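Long-range contacts in beta-1,4-mannanase (Aplysia kurodai, PDB 3VUP), which probably hydrolyses the beta-1,4-mannosidic bonds of mannan in the digestive fluid of the sea hare, using a TIM-barrel fold: residues A[13-18]-A[342-347]; A[24-29]-A[323-328]; A[167-172]-A[191-196]; A[203-208]-A[249-254]. All blocks are in the same frame, centred on the assembly; numbering follows the deposited sequence. Where two conformers were deposited one is given.

Interaction 1: A[13-18]-A[342-347]. With SO4 (sulfate ion), chain E.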
loop_
_atom_site.group_PDB
_atom_site.type_symbol
_atom_site.label_atom_id
_atom_site.label_comp_id
_atom_site.label_asym_id
_atom_site.label_seq_id
_atom_site.Cartn_x
_atom_site.Cartn_y
_atom_site.Cartn_z
ATOM N N GLY A 13 19.982 -8.281 -9.061
ATOM C CA GLY A 13 21.277 -7.647 -9.221
ATOM C C GLY A 13 21.247 -6.284 -9.869
ATOM O O GLY A 13 22.294 -5.721 -10.179
ATOM N N GLN A 14 20.053 -5.740 -10.080
ATOM C CA GLN A 14 19.920 -4.445 -10.728
ATOM C C GLN A 14 18.984 -3.537 -9.950
ATOM O O GLN A 14 17.947 -3.975 -9.462
ATOM C CB GLN A 14 19.406 -4.615 -12.164
ATOM C CG GLN A 14 20.265 -5.565 -12.996
ATOM C CD GLN A 14 20.025 -5.449 -14.489
ATOM O OE1 GLN A 14 19.140 -6.105 -15.038
ATOM N NE2 GLN A 14 20.821 -4.619 -15.155
ATOM N N ARG A 15 19.353 -2.266 -9.835
ATOM C CA ARG A 15 18.433 -1.276 -9.306
ATOM C C ARG A 15 17.196 -1.264 -10.181
ATOM O O ARG A 15 17.303 -1.226 -11.408
ATOM C CB ARG A 15 19.102 0.096 -9.267
ATOM C CG ARG A 15 18.242 1.204 -8.699
ATOM C CD ARG A 15 19.109 2.351 -8.233
ATOM N NE ARG A 15 18.447 3.641 -8.385
ATOM C CZ ARG A 15 19.030 4.806 -8.128
ATOM N NH1 ARG A 15 18.359 5.935 -8.300
ATOM N NH2 ARG A 15 20.284 4.840 -7.698
ATOM N N VAL A 16 16.029 -1.296 -9.546
ATOM C CA VAL A 16 14.766 -1.379 -10.268
ATOM C C VAL A 16 13.860 -0.216 -9.870
ATOM O O VAL A 16 13.806 0.156 -8.694
ATOM C CB VAL A 16 14.054 -2.751 -10.013
ATOM C CG1 VAL A 16 13.790 -2.970 -8.534
ATOM C CG2 VAL A 16 12.766 -2.883 -10.799
ATOM N N PHE A 17 13.158 0.345 -10.852
ATOM C CA PHE A 17 12.105 1.321 -10.616
ATOM C C PHE A 17 10.779 0.587 -10.736
ATOM O O PHE A 17 10.574 -0.154 -11.701
ATOM C CB PHE A 17 12.195 2.447 -11.649
ATOM C CG PHE A 17 11.156 3.524 -11.477
ATOM C CD1 PHE A 17 11.401 4.644 -10.683
ATOM C CD2 PHE A 17 9.930 3.420 -12.117
ATOM C CE1 PHE A 17 10.441 5.639 -10.531
ATOM C CE2 PHE A 17 8.974 4.402 -11.978
ATOM C CZ PHE A 17 9.231 5.523 -11.184
ATOM N N LEU A 18 9.891 0.774 -9.761
ATOM C CA LEU A 18 8.620 0.061 -9.761
ATOM C C LEU A 18 7.576 0.851 -10.539
ATOM O O LEU A 18 7.127 1.907 -10.095
ATOM C CB LEU A 18 8.147 -0.184 -8.329
ATOM C CG LEU A 18 9.143 -0.928 -7.433
ATOM C CD1 LEU A 18 8.629 -1.009 -6.012
ATOM C CD2 LEU A 18 9.405 -2.319 -7.966
ATOM N N THR A 342 16.482 4.060 -17.747
ATOM C CA THR A 342 17.394 3.303 -16.901
ATOM C C THR A 342 18.133 4.130 -15.846
ATOM O O THR A 342 18.697 3.559 -14.918
ATOM C CB THR A 342 18.417 2.508 -17.744
ATOM O OG1 THR A 342 19.097 3.407 -18.623
ATOM C CG2 THR A 342 17.722 1.418 -18.565
ATOM N N SER A 343 18.112 5.459 -15.955
ATOM C CA SER A 343 18.919 6.306 -15.075
ATOM C C SER A 343 18.486 6.323 -13.606
ATOM O O SER A 343 19.288 6.639 -12.725
ATOM C CB SER A 343 18.977 7.737 -15.603
ATOM O OG SER A 343 17.717 8.375 -15.505
ATOM N N ASN A 344 17.223 6.000 -13.347
ATOM C CA ASN A 344 16.712 5.901 -11.985
ATOM C C ASN A 344 16.114 4.519 -11.786
ATOM O O ASN A 344 15.011 4.374 -11.261
ATOM C CB ASN A 344 15.674 6.996 -11.719
ATOM C CG ASN A 344 15.160 6.996 -10.275
ATOM O OD1 ASN A 344 15.828 6.517 -9.350
ATOM N ND2 ASN A 344 13.963 7.534 -10.083
ATOM N N GLY A 345 16.862 3.505 -12.207
ATOM C CA GLY A 345 16.430 2.124 -12.099
ATOM C C GLY A 345 15.843 1.568 -13.382
ATOM O O GLY A 345 15.152 2.267 -14.119
ATOM N N LYS A 346 16.120 0.295 -13.634
ATOM C CA LYS A 346 15.588 -0.401 -14.790
ATOM C C LYS A 346 14.188 -0.930 -14.478
ATOM O O LYS A 346 13.882 -1.274 -13.340
ATOM C CB LYS A 346 16.533 -1.546 -15.142
ATOM C CG LYS A 346 16.114 -2.422 -16.299
ATOM C CD LYS A 346 17.050 -3.612 -16.418
ATOM C CE LYS A 346 16.634 -4.519 -17.555
ATOM N NZ LYS A 346 17.583 -5.657 -17.682
ATOM N N ILE A 347 13.348 -0.999 -15.499
ATOM C CA ILE A 347 11.965 -1.416 -15.316
ATOM C C ILE A 347 11.678 -2.882 -15.691
ATOM O O ILE A 347 11.066 -3.589 -14.899
ATOM C CB ILE A 347 10.980 -0.399 -15.955
ATOM C CG1 ILE A 347 11.003 0.909 -15.149
ATOM C CG2 ILE A 347 9.579 -0.976 -16.030
ATOM C CD1 ILE A 347 10.328 2.076 -15.821
HETATM S S SO4 E . 17.011 7.743 -19.065
HETATM O O1 SO4 E . 16.508 8.487 -17.912
HETATM O O2 SO4 E . 17.613 6.483 -18.634
HETATM O O3 SO4 E . 15.919 7.503 -19.999
HETATM O O4 SO4 E . 18.029 8.572 -19.714
HETATM O O HOH W 1 15.525 3.882 -8.327
#
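Arg15 and Lys346 are joined through their backbones: Lys346 N donates to Arg15 O at 2.9 Å, and Phe17 N returns a bond to Lys346 O. The two bonds flank Val16, which forms a single beta bridge with Lys346, and the touching parts run 93° apart, in keeping with a single bridge. Gly345 lies against the Val16-Phe17 peptide, where a side chain would collide with Phe17 N.

Among side-chain polar bonds, Arg15 NH1, in the conformer described, meets Asn344 OD1 at 2.8 Å. The oxygen sits in the guanidinium plane and the donor in the carbonyl plane, although the two flat groups stand 88° apart. Water 1 also links Arg15 NE to Asn344 OD1. CG of Asn344 is anti to its own N (chi1 -177°), which carries the amide across to the arginine; its ND2 is held by Tyr316 O. With an alanine in place of Asn344, Arg15 NH1 would probably lose this acceptor and Tyr316 O its donor. At the other margin Lys346 NZ reaches Gln14 OE1 at 3.1 Å.

The apolar share is Phe17 beside Ile347, both pointing the same way; Phe17 CD2 and Ile347 CD1 are 4.0 Å apart. Thr342 N and Ser343 N both donate to O2 of a sulfate.

The contact ties the C-terminal tail, beyond helix 324-338, to the link between the small antiparallel N-terminal sheet and strand 18-22, the first strand of the TIM barrel.

Interaction 2: A[24-29]-A[323-328]. With SO4 (sulfate ion), chain F.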
loop_
_atom_site.group_PDB
_atom_site.type_symbol
_atom_site.label_atom_id
_atom_site.label_comp_id
_atom_site.label_asym_id
_atom_site.label_seq_id
_atom_site.Cartn_x
_atom_site.Cartn_y
_atom_site.Cartn_z
ATOM N N PRO A 24 -7.711 -1.703 -9.028
ATOM C CA PRO A 24 -7.253 -1.942 -7.653
ATOM C C PRO A 24 -7.944 -3.146 -7.018
ATOM O O PRO A 24 -7.558 -3.573 -5.931
ATOM C CB PRO A 24 -7.654 -0.658 -6.929
ATOM C CG PRO A 24 -8.699 -0.006 -7.780
ATOM C CD PRO A 24 -8.881 -0.807 -9.038
ATOM N N TRP A 25 -8.958 -3.658 -7.711
ATOM C CA TRP A 25 -9.748 -4.813 -7.313
ATOM C C TRP A 25 -10.514 -5.206 -8.565
ATOM O O TRP A 25 -10.526 -4.467 -9.552
ATOM C CB TRP A 25 -10.736 -4.457 -6.184
ATOM C CG TRP A 25 -11.531 -3.227 -6.457
ATOM C CD1 TRP A 25 -12.562 -3.086 -7.348
ATOM C CD2 TRP A 25 -11.325 -1.940 -5.872
ATOM N NE1 TRP A 25 -13.014 -1.787 -7.344
ATOM C CE2 TRP A 25 -12.273 -1.064 -6.443
ATOM C CE3 TRP A 25 -10.438 -1.442 -4.911
ATOM C CZ2 TRP A 25 -12.358 0.282 -6.084
ATOM C CZ3 TRP A 25 -10.520 -0.102 -4.559
ATOM C CH2 TRP A 25 -11.471 0.744 -5.148
ATOM N N MET A 26 -11.164 -6.360 -8.519
ATOM C CA MET A 26 -12.103 -6.727 -9.569
ATOM C C MET A 26 -13.522 -6.604 -9.018
ATOM O O MET A 26 -14.306 -5.772 -9.484
ATOM C CB MET A 26 -11.815 -8.122 -10.115
ATOM C CG MET A 26 -12.664 -8.481 -11.335
ATOM S SD MET A 26 -12.603 -7.294 -12.694
ATOM C CE MET A 26 -10.838 -7.276 -13.029
ATOM N N SER A 27 -13.833 -7.417 -8.011
ATOM C CA SER A 27 -15.031 -7.242 -7.199
ATOM C C SER A 27 -14.575 -6.722 -5.840
ATOM O O SER A 27 -13.963 -7.460 -5.067
ATOM C CB SER A 27 -15.764 -8.572 -7.045
ATOM O OG SER A 27 -16.169 -9.061 -8.312
ATOM N N TYR A 28 -14.845 -5.449 -5.570
ATOM C CA TYR A 28 -14.370 -4.769 -4.361
ATOM C C TYR A 28 -14.591 -5.601 -3.103
ATOM O O TYR A 28 -15.730 -5.904 -2.752
ATOM C CB TYR A 28 -15.085 -3.426 -4.231
ATOM C CG TYR A 28 -14.736 -2.567 -3.032
ATOM C CD1 TYR A 28 -13.721 -1.620 -3.099
ATOM C CD2 TYR A 28 -15.471 -2.645 -1.859
ATOM C CE1 TYR A 28 -13.416 -0.803 -2.019
ATOM C CE2 TYR A 28 -15.179 -1.827 -0.767
ATOM C CZ TYR A 28 -14.152 -0.900 -0.854
ATOM O OH TYR A 28 -13.848 -0.072 0.214
ATOM N N ALA A 29 -13.489 -5.971 -2.449
ATOM C CA ALA A 29 -13.484 -6.718 -1.181
ATOM C C ALA A 29 -13.996 -8.145 -1.301
ATOM O O ALA A 29 -14.184 -8.816 -0.287
ATOM C CB ALA A 29 -14.250 -5.968 -0.087
ATOM N N HIS A 323 -6.337 2.824 -10.671
ATOM C CA HIS A 323 -7.506 2.152 -11.253
ATOM C C HIS A 323 -7.283 1.703 -12.693
ATOM O O HIS A 323 -7.880 2.220 -13.639
ATOM C CB HIS A 323 -8.797 2.960 -11.105
ATOM C CG HIS A 323 -9.995 2.096 -10.899
ATOM N ND1 HIS A 323 -10.346 1.083 -11.771
ATOM C CD2 HIS A 323 -10.890 2.057 -9.885
ATOM C CE1 HIS A 323 -11.419 0.472 -11.300
ATOM N NE2 HIS A 323 -11.774 1.048 -10.164
ATOM N N LEU A 324 -6.433 0.698 -12.856
ATOM C CA LEU A 324 -6.152 0.163 -14.180
ATOM C C LEU A 324 -7.393 -0.424 -14.830
ATOM O O LEU A 324 -7.543 -0.339 -16.042
ATOM C CB LEU A 324 -5.064 -0.901 -14.119
ATOM C CG LEU A 324 -3.665 -0.404 -13.756
ATOM C CD1 LEU A 324 -2.752 -1.585 -13.512
ATOM C CD2 LEU A 324 -3.106 0.507 -14.848
ATOM N N VAL A 325 -8.276 -1.037 -14.053
ATOM C CA VAL A 325 -9.460 -1.639 -14.654
ATOM C C VAL A 325 -10.278 -0.607 -15.426
ATOM O O VAL A 325 -10.709 -0.868 -16.548
ATOM C CB VAL A 325 -10.321 -2.366 -13.603
ATOM C CG1 VAL A 325 -11.697 -2.684 -14.146
ATOM C CG2 VAL A 325 -9.620 -3.638 -13.156
ATOM N N GLN A 326 -10.477 0.572 -14.843
ATOM C CA GLN A 326 -11.252 1.595 -15.530
ATOM C C GLN A 326 -10.441 2.540 -16.405
ATOM O O GLN A 326 -10.960 3.073 -17.385
ATOM C CB GLN A 326 -12.065 2.413 -14.524
ATOM C CG GLN A 326 -13.261 1.655 -13.968
ATOM C CD GLN A 326 -14.027 2.420 -12.906
ATOM O OE1 GLN A 326 -14.053 3.648 -12.898
ATOM N NE2 GLN A 326 -14.664 1.691 -12.009
ATOM N N ARG A 327 -9.171 2.747 -16.065
ATOM C CA ARG A 327 -8.398 3.834 -16.653
ATOM C C ARG A 327 -7.136 3.345 -17.360
ATOM O O ARG A 327 -6.295 4.146 -17.766
ATOM C CB ARG A 327 -8.023 4.859 -15.574
ATOM C CG ARG A 327 -9.061 5.025 -14.457
ATOM C CD ARG A 327 -10.286 5.856 -14.860
ATOM N NE ARG A 327 -9.963 7.276 -15.022
ATOM C CZ ARG A 327 -10.837 8.273 -14.905
ATOM N NH1 ARG A 327 -12.103 8.017 -14.606
ATOM N NH2 ARG A 327 -10.448 9.531 -15.076
ATOM N N GLY A 328 -7.006 2.029 -17.509
ATOM C CA GLY A 328 -5.818 1.451 -18.105
ATOM C C GLY A 328 -5.541 1.867 -19.537
ATOM O O GLY A 328 -4.377 1.934 -19.930
HETATM S S SO4 F . -6.816 8.969 -15.929
HETATM O O1 SO4 F . -7.433 7.985 -15.075
HETATM O O2 SO4 F . -5.519 8.421 -16.008
HETATM O O3 SO4 F . -7.248 8.824 -17.303
HETATM O O4 SO4 F . -7.211 10.286 -15.453
#
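The imidazole of His323 is swung to chi1 -145° and turned about chi2 to lay one face against Pro24, with ND1 within reach of its own helix. Trp25 takes the less common chi1 of 49°, with CG between its backbone N and carbonyl carbon, and its indole comes up to the same imidazole from another direction.

Pro24 CD stands 3.4 Å from the centroid of the His323 ring and almost exactly on the ring normal, a CH-pi contact over the centre of the face. Gln326 CD covers the opposite face nearer the rim. Trp25 and His323 form an offset edge-to-face pair, the histidine edge toward the indole face, with planes at 83° and the five-membered-ring centroid 5.6 Å from that of the imidazole. Farther along, Met26 CE and Val325 CG2 meet at 3.8 Å, and that same CG2 lies equally far from Trp25 O.

His323 is the N-cap of helix 324-338: Gln326 N donates to its ND1 at 3.1 Å. Replacing His323 by alanine would probably deprive Gln326 N of this capping acceptor and Pro24 of the ring it packs on. Arg327, in the conformer described, turns elsewhere, its NE bonding a sulfate oxygen.

Contact between the loop after strand 18-22 and the start of the last helix thus rests on CH-pi, aromatic and apolar packing. ND1 serves as an acceptor for the helix start while the ring faces meet Pro24 and Gln326, so the two uses do not compete.

Interaction 3: A[167-172]-A[191-196]. With SO4 (sulfate ion), chain G.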
loop_
_atom_site.group_PDB
_atom_site.type_symbol
_atom_site.label_atom_id
_atom_site.label_comp_id
_atom_site.label_asym_id
_atom_site.label_seq_id
_atom_site.Cartn_x
_atom_site.Cartn_y
_atom_site.Cartn_z
ATOM N N MET A 167 -8.422 9.258 10.618
ATOM C CA MET A 167 -7.661 9.791 11.744
ATOM C C MET A 167 -8.235 11.129 12.194
ATOM O O MET A 167 -8.648 11.942 11.363
ATOM C CB MET A 167 -6.189 9.969 11.377
ATOM C CG MET A 167 -5.470 8.696 10.959
ATOM S SD MET A 167 -5.667 7.269 12.049
ATOM C CE MET A 167 -4.865 7.851 13.546
ATOM N N ILE A 168 -8.248 11.358 13.503
ATOM C CA ILE A 168 -8.698 12.634 14.041
ATOM C C ILE A 168 -7.604 13.677 13.830
ATOM O O ILE A 168 -6.502 13.532 14.360
ATOM C CB ILE A 168 -9.010 12.523 15.543
ATOM C CG1 ILE A 168 -10.103 11.478 15.778
ATOM C CG2 ILE A 168 -9.415 13.886 16.092
ATOM C CD1 ILE A 168 -10.234 11.033 17.222
ATOM N N PRO A 169 -7.888 14.724 13.042
ATOM C CA PRO A 169 -6.902 15.779 12.801
ATOM C C PRO A 169 -6.964 16.830 13.904
ATOM O O PRO A 169 -7.939 16.881 14.657
ATOM C CB PRO A 169 -7.388 16.380 11.488
ATOM C CG PRO A 169 -8.885 16.309 11.616
ATOM C CD PRO A 169 -9.161 15.007 12.347
ATOM N N ASP A 170 -5.939 17.667 13.986
ATOM C CA ASP A 170 -5.902 18.773 14.939
ATOM C C ASP A 170 -6.056 18.316 16.389
ATOM O O ASP A 170 -6.735 18.964 17.185
ATOM C CB ASP A 170 -6.948 19.842 14.595
ATOM C CG ASP A 170 -6.661 21.165 15.273
ATOM O OD1 ASP A 170 -7.600 21.980 15.408
ATOM O OD2 ASP A 170 -5.495 21.379 15.677
ATOM N N LYS A 171 -5.409 17.208 16.727
ATOM C CA LYS A 171 -5.460 16.687 18.080
ATOM C C LYS A 171 -4.089 16.823 18.719
ATOM O O LYS A 171 -3.109 16.240 18.249
ATOM C CB LYS A 171 -5.900 15.220 18.092
ATOM C CG LYS A 171 -6.301 14.712 19.479
ATOM C CD LYS A 171 -7.612 15.349 19.935
ATOM C CE LYS A 171 -8.154 14.709 21.203
ATOM N NZ LYS A 171 -7.226 14.889 22.347
ATOM N N HIS A 172 -4.018 17.587 19.797
ATOM C CA HIS A 172 -2.786 17.679 20.551
ATOM C C HIS A 172 -2.453 16.349 21.205
ATOM O O HIS A 172 -3.330 15.647 21.711
ATOM C CB HIS A 172 -2.918 18.740 21.645
ATOM C CG HIS A 172 -1.874 18.635 22.712
ATOM N ND1 HIS A 172 -0.550 18.950 22.494
ATOM C CD2 HIS A 172 -1.959 18.239 24.004
ATOM C CE1 HIS A 172 0.135 18.750 23.607
ATOM N NE2 HIS A 172 -0.698 18.324 24.540
ATOM N N ALA A 191 -13.498 10.700 6.087
ATOM C CA ALA A 191 -14.473 9.623 6.217
ATOM C C ALA A 191 -15.065 9.575 7.627
ATOM O O ALA A 191 -16.007 8.824 7.886
ATOM C CB ALA A 191 -13.839 8.284 5.832
ATOM N N GLY A 192 -14.515 10.392 8.523
ATOM C CA GLY A 192 -14.962 10.460 9.901
ATOM C C GLY A 192 -13.774 10.522 10.843
ATOM O O GLY A 192 -12.891 9.667 10.796
ATOM N N ASN A 193 -13.743 11.545 11.691
ATOM C CA ASN A 193 -12.679 11.701 12.676
ATOM C C ASN A 193 -12.863 10.617 13.721
ATOM O O ASN A 193 -13.664 10.783 14.631
ATOM C CB ASN A 193 -12.776 13.068 13.360
ATOM C CG ASN A 193 -12.506 14.229 12.418
ATOM O OD1 ASN A 193 -12.087 14.042 11.274
ATOM N ND2 ASN A 193 -12.731 15.446 12.905
ATOM N N LYS A 194 -12.131 9.515 13.602
ATOM C CA LYS A 194 -12.419 8.312 14.377
ATOM C C LYS A 194 -11.263 7.837 15.266
ATOM O O LYS A 194 -11.499 7.448 16.414
ATOM C CB LYS A 194 -12.834 7.198 13.413
ATOM C CG LYS A 194 -13.797 6.159 13.938
ATOM C CD LYS A 194 -14.258 5.300 12.769
ATOM C CE LYS A 194 -15.337 4.312 13.150
ATOM N NZ LYS A 194 -15.677 3.492 11.960
ATOM N N TYR A 195 -10.033 7.849 14.743
ATOM C CA TYR A 195 -8.913 7.184 15.420
ATOM C C TYR A 195 -7.803 8.105 15.912
ATOM O O TYR A 195 -7.532 9.160 15.327
ATOM C CB TYR A 195 -8.306 6.101 14.523
ATOM C CG TYR A 195 -9.331 5.066 14.139
ATOM C CD1 TYR A 195 -9.894 4.245 15.101
ATOM C CD2 TYR A 195 -9.765 4.931 12.825
ATOM C CE1 TYR A 195 -10.852 3.320 14.766
ATOM C CE2 TYR A 195 -10.724 4.006 12.483
ATOM C CZ TYR A 195 -11.266 3.204 13.455
ATOM O OH TYR A 195 -12.227 2.283 13.106
ATOM N N LEU A 196 -7.172 7.672 17.004
ATOM C CA LEU A 196 -5.961 8.290 17.531
ATOM C C LEU A 196 -4.725 7.529 17.054
ATOM O O LEU A 196 -4.780 6.316 16.772
ATOM C CB LEU A 196 -5.998 8.345 19.062
ATOM C CG LEU A 196 -7.086 9.220 19.695
ATOM C CD1 LEU A 196 -6.954 9.247 21.216
ATOM C CD2 LEU A 196 -7.039 10.626 19.118
HETATM S S SO4 G . -7.144 18.848 21.728
HETATM O O1 SO4 G . -6.480 17.808 22.516
HETATM O O2 SO4 G . -6.425 18.988 20.474
HETATM O O3 SO4 G . -8.531 18.447 21.494
HETATM O O4 SO4 G . -7.124 20.104 22.462
HETATM O O HOH W 2 -5.467 11.212 15.499
#
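Ile168 can be followed outward along its longer branch. CB lies 3.7 Å from Tyr195 O; CG1 touches the same oxygen and, at 3.5 Å, the carbonyl carbon of Asn193; CD1 ends against Leu196 CD2 at 3.7 Å. Because CG1 is anti to the carbonyl carbon (chi1 -59°), this branch runs along the 193-196 backbone.

Ile168 N also donates to Tyr195 O, at 2.9 Å and nearly straight at 174°. Water 2 donates to that oxygen too and also to Ile168 O. Met167, bent at chi2 and chi3, brings SD to Tyr195 CB at 3.8 Å, while its CE meets Tyr195 O. The phenol end of Tyr195 points away and bonds Asp124.

Lys171 NZ, in the conformer described, and His172 N hold a sulfate at the outer end. Both segments belong to the long loop between strand 157-161 and helix 197-214. With one direct bond and a shared water gripping Tyr195 O and the rest largely aliphatic, their joint depends mainly on shape fit and on that one carbonyl.

Interaction 4: A[203-208]-A[249-254]. With SO4 (sulfate ion), chain H.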
loop_
_atom_site.group_PDB
_atom_site.type_symbol
_atom_site.label_atom_id
_atom_site.label_comp_id
_atom_site.label_asym_id
_atom_site.label_seq_id
_atom_site.Cartn_x
_atom_site.Cartn_y
_atom_site.Cartn_z
ATOM N N PHE A 203 -1.416 -0.876 15.527
ATOM C CA PHE A 203 -2.010 -1.707 14.481
ATOM C C PHE A 203 -0.999 -1.976 13.371
ATOM O O PHE A 203 -0.829 -3.117 12.935
ATOM C CB PHE A 203 -3.257 -0.963 13.979
ATOM C CG PHE A 203 -3.984 -1.596 12.814
ATOM C CD1 PHE A 203 -4.875 -2.644 13.001
ATOM C CD2 PHE A 203 -3.868 -1.047 11.549
ATOM C CE1 PHE A 203 -5.589 -3.171 11.928
ATOM C CE2 PHE A 203 -4.571 -1.569 10.478
ATOM C CZ PHE A 203 -5.433 -2.626 10.664
ATOM N N LEU A 204 -0.315 -0.923 12.939
ATOM C CA LEU A 204 0.690 -1.050 11.894
ATOM C C LEU A 204 1.955 -1.771 12.376
ATOM O O LEU A 204 2.449 -2.684 11.714
ATOM C CB LEU A 204 1.017 0.328 11.315
ATOM C CG LEU A 204 -0.152 1.066 10.641
ATOM C CD1 LEU A 204 0.221 2.513 10.348
ATOM C CD2 LEU A 204 -0.589 0.363 9.367
ATOM N N ASN A 205 2.466 -1.374 13.536
ATOM C CA ASN A 205 3.676 -1.983 14.090
ATOM C C ASN A 205 3.509 -3.484 14.277
ATOM O O ASN A 205 4.386 -4.264 13.903
ATOM C CB ASN A 205 4.024 -1.305 15.421
ATOM C CG ASN A 205 5.197 -1.954 16.147
ATOM O OD1 ASN A 205 5.030 -2.566 17.201
ATOM N ND2 ASN A 205 6.395 -1.804 15.597
ATOM N N TRP A 206 2.391 -3.903 14.863
ATOM C CA TRP A 206 2.223 -5.326 15.148
ATOM C C TRP A 206 2.125 -6.145 13.868
ATOM O O TRP A 206 2.675 -7.242 13.781
ATOM C CB TRP A 206 1.010 -5.575 16.042
ATOM C CG TRP A 206 1.206 -5.167 17.479
ATOM C CD1 TRP A 206 2.206 -4.380 18.000
ATOM C CD2 TRP A 206 0.380 -5.545 18.586
ATOM N NE1 TRP A 206 2.039 -4.246 19.359
ATOM C CE2 TRP A 206 0.925 -4.946 19.743
ATOM C CE3 TRP A 206 -0.776 -6.322 18.709
ATOM C CZ2 TRP A 206 0.353 -5.106 21.007
ATOM C CZ3 TRP A 206 -1.340 -6.476 19.959
ATOM C CH2 TRP A 206 -0.773 -5.874 21.093
ATOM N N GLN A 207 1.435 -5.619 12.861
ATOM C CA GLN A 207 1.330 -6.361 11.613
ATOM C C GLN A 207 2.662 -6.421 10.870
ATOM O O GLN A 207 3.039 -7.468 10.346
ATOM C CB GLN A 207 0.222 -5.798 10.733
ATOM C CG GLN A 207 -1.172 -6.001 11.302
ATOM C CD GLN A 207 -2.219 -5.372 10.416
ATOM O OE1 GLN A 207 -2.745 -6.015 9.512
ATOM N NE2 GLN A 207 -2.502 -4.097 10.644
ATOM N N ALA A 208 3.369 -5.300 10.809
ATOM C CA ALA A 208 4.661 -5.294 10.144
ATOM C C ALA A 208 5.629 -6.276 10.802
ATOM O O ALA A 208 6.355 -6.988 10.119
ATOM C CB ALA A 208 5.248 -3.890 10.113
ATOM N N GLY A 249 3.876 0.314 19.488
ATOM C CA GLY A 249 3.617 -1.113 19.561
ATOM C C GLY A 249 4.667 -1.983 20.228
ATOM O O GLY A 249 4.376 -3.115 20.614
ATOM N N GLY A 250 5.893 -1.478 20.333
ATOM C CA GLY A 250 6.955 -2.188 21.024
ATOM C C GLY A 250 7.659 -3.295 20.262
ATOM O O GLY A 250 8.567 -3.912 20.800
ATOM N N LYS A 251 7.260 -3.557 19.023
ATOM C CA LYS A 251 7.821 -4.696 18.306
ATOM C C LYS A 251 8.901 -4.233 17.325
ATOM O O LYS A 251 8.649 -3.424 16.428
ATOM C CB LYS A 251 6.699 -5.500 17.643
ATOM C CG LYS A 251 5.619 -5.922 18.645
ATOM C CD LYS A 251 4.702 -6.996 18.086
ATOM C CE LYS A 251 3.638 -7.407 19.092
ATOM N NZ LYS A 251 2.775 -8.512 18.569
ATOM N N GLN A 252 10.109 -4.751 17.517
ATOM C CA GLN A 252 11.312 -4.186 16.907
ATOM C C GLN A 252 11.302 -4.174 15.386
ATOM O O GLN A 252 11.767 -3.219 14.765
ATOM C CB GLN A 252 12.563 -4.903 17.426
ATOM C CG GLN A 252 13.887 -4.312 16.936
ATOM C CD GLN A 252 14.141 -2.893 17.434
ATOM O OE1 GLN A 252 13.472 -2.404 18.350
ATOM N NE2 GLN A 252 15.116 -2.227 16.828
ATOM N N LYS A 253 10.780 -5.229 14.777
ATOM C CA LYS A 253 10.818 -5.294 13.324
ATOM C C LYS A 253 9.568 -4.722 12.664
ATOM O O LYS A 253 9.435 -4.787 11.441
ATOM C CB LYS A 253 11.135 -6.711 12.843
ATOM C CG LYS A 253 12.537 -7.159 13.248
ATOM C CD LYS A 253 13.218 -7.992 12.172
ATOM C CE LYS A 253 12.657 -9.397 12.126
ATOM N NZ LYS A 253 13.477 -10.305 11.269
ATOM N N GLY A 254 8.689 -4.113 13.457
ATOM C CA GLY A 254 7.449 -3.571 12.935
ATOM C C GLY A 254 7.600 -2.173 12.374
ATOM O O GLY A 254 6.983 -1.224 12.862
HETATM S S SO4 H . 3.840 -12.173 18.489
HETATM O O1 SO4 H . 2.402 -11.948 18.367
HETATM O O2 SO4 H . 4.522 -10.937 18.898
HETATM O O3 SO4 H . 4.100 -13.205 19.487
HETATM O O4 SO4 H . 4.363 -12.619 17.198
HETATM O O HOH W 3 2.507 -9.002 16.021
#
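Asn205 ND2 gives both of its hydrogens to the facing loop, to Lys251 O and to Gly254 O, each at 2.9 Å. These carbonyls belong to the first and last residues of a type I beta turn, Lys251 to Gly254, which the amide holds against helix 197-214 on the outer layer of the TIM barrel. The bond to Lys251 O lies in the carbonyl plane on a lone pair, and Gly254 N donates to the same oxygen inside the turn. On the other side of the amide, Asn205 OD1 accepts from Lys251 N at 3.0 Å, again through a lone pair in plane. With CG anti to the backbone N (chi1 175°) the amide extends toward the loop, and the bonds, OD1 accepting from an N-H and ND2 donating to two carbonyls, settle its flip.

Trp206 adds a second anchor. Its NE1 donates at 2.9 Å to Gly249 O, at the end of helix 242-249, with the oxygen near the indole plane. Glycines are fitted closely here: a CB on Gly249 would clash with Asn205 OD1, and one on Gly254 with Asn205 O. Ala208 CB packs on Gly254 CA at 3.6 Å.

In the conformer described, the extended Lys251 chain crosses the Trp206 face obliquely. CE is 3.5 Å from the five-membered-ring centroid, 7° off its normal, and NZ makes a cation-pi contact there. NZ also donates to water 3, which passes a bond on to Trp206 O, and to sulfate O2 at 3.0 Å.

All four contacts are partly buried and none touches another. Interactions 1 and 2 join sequence-distant ends of the chain, where the first and last barrel strands, 18-22 and 318-322, lie side by side; their nearest atoms are about 11 Å apart. Interactions 3 and 4 are more local and both involve helix 197-214: interaction 3 in the loop leading into it, interaction 4 on its body. Chemistry follows place. Interactions 1 and 3, in largely irregular segments 20 and 21 Å from the chain centre, each have a single beta bridge, with side-chain polar bonds added in the first and mostly aliphatic contacts in the second. Interaction 2, the closest to that centre at 15 Å, relies on rings, whereas interaction 4 uses a side-chain amide and an indole to hold a turn.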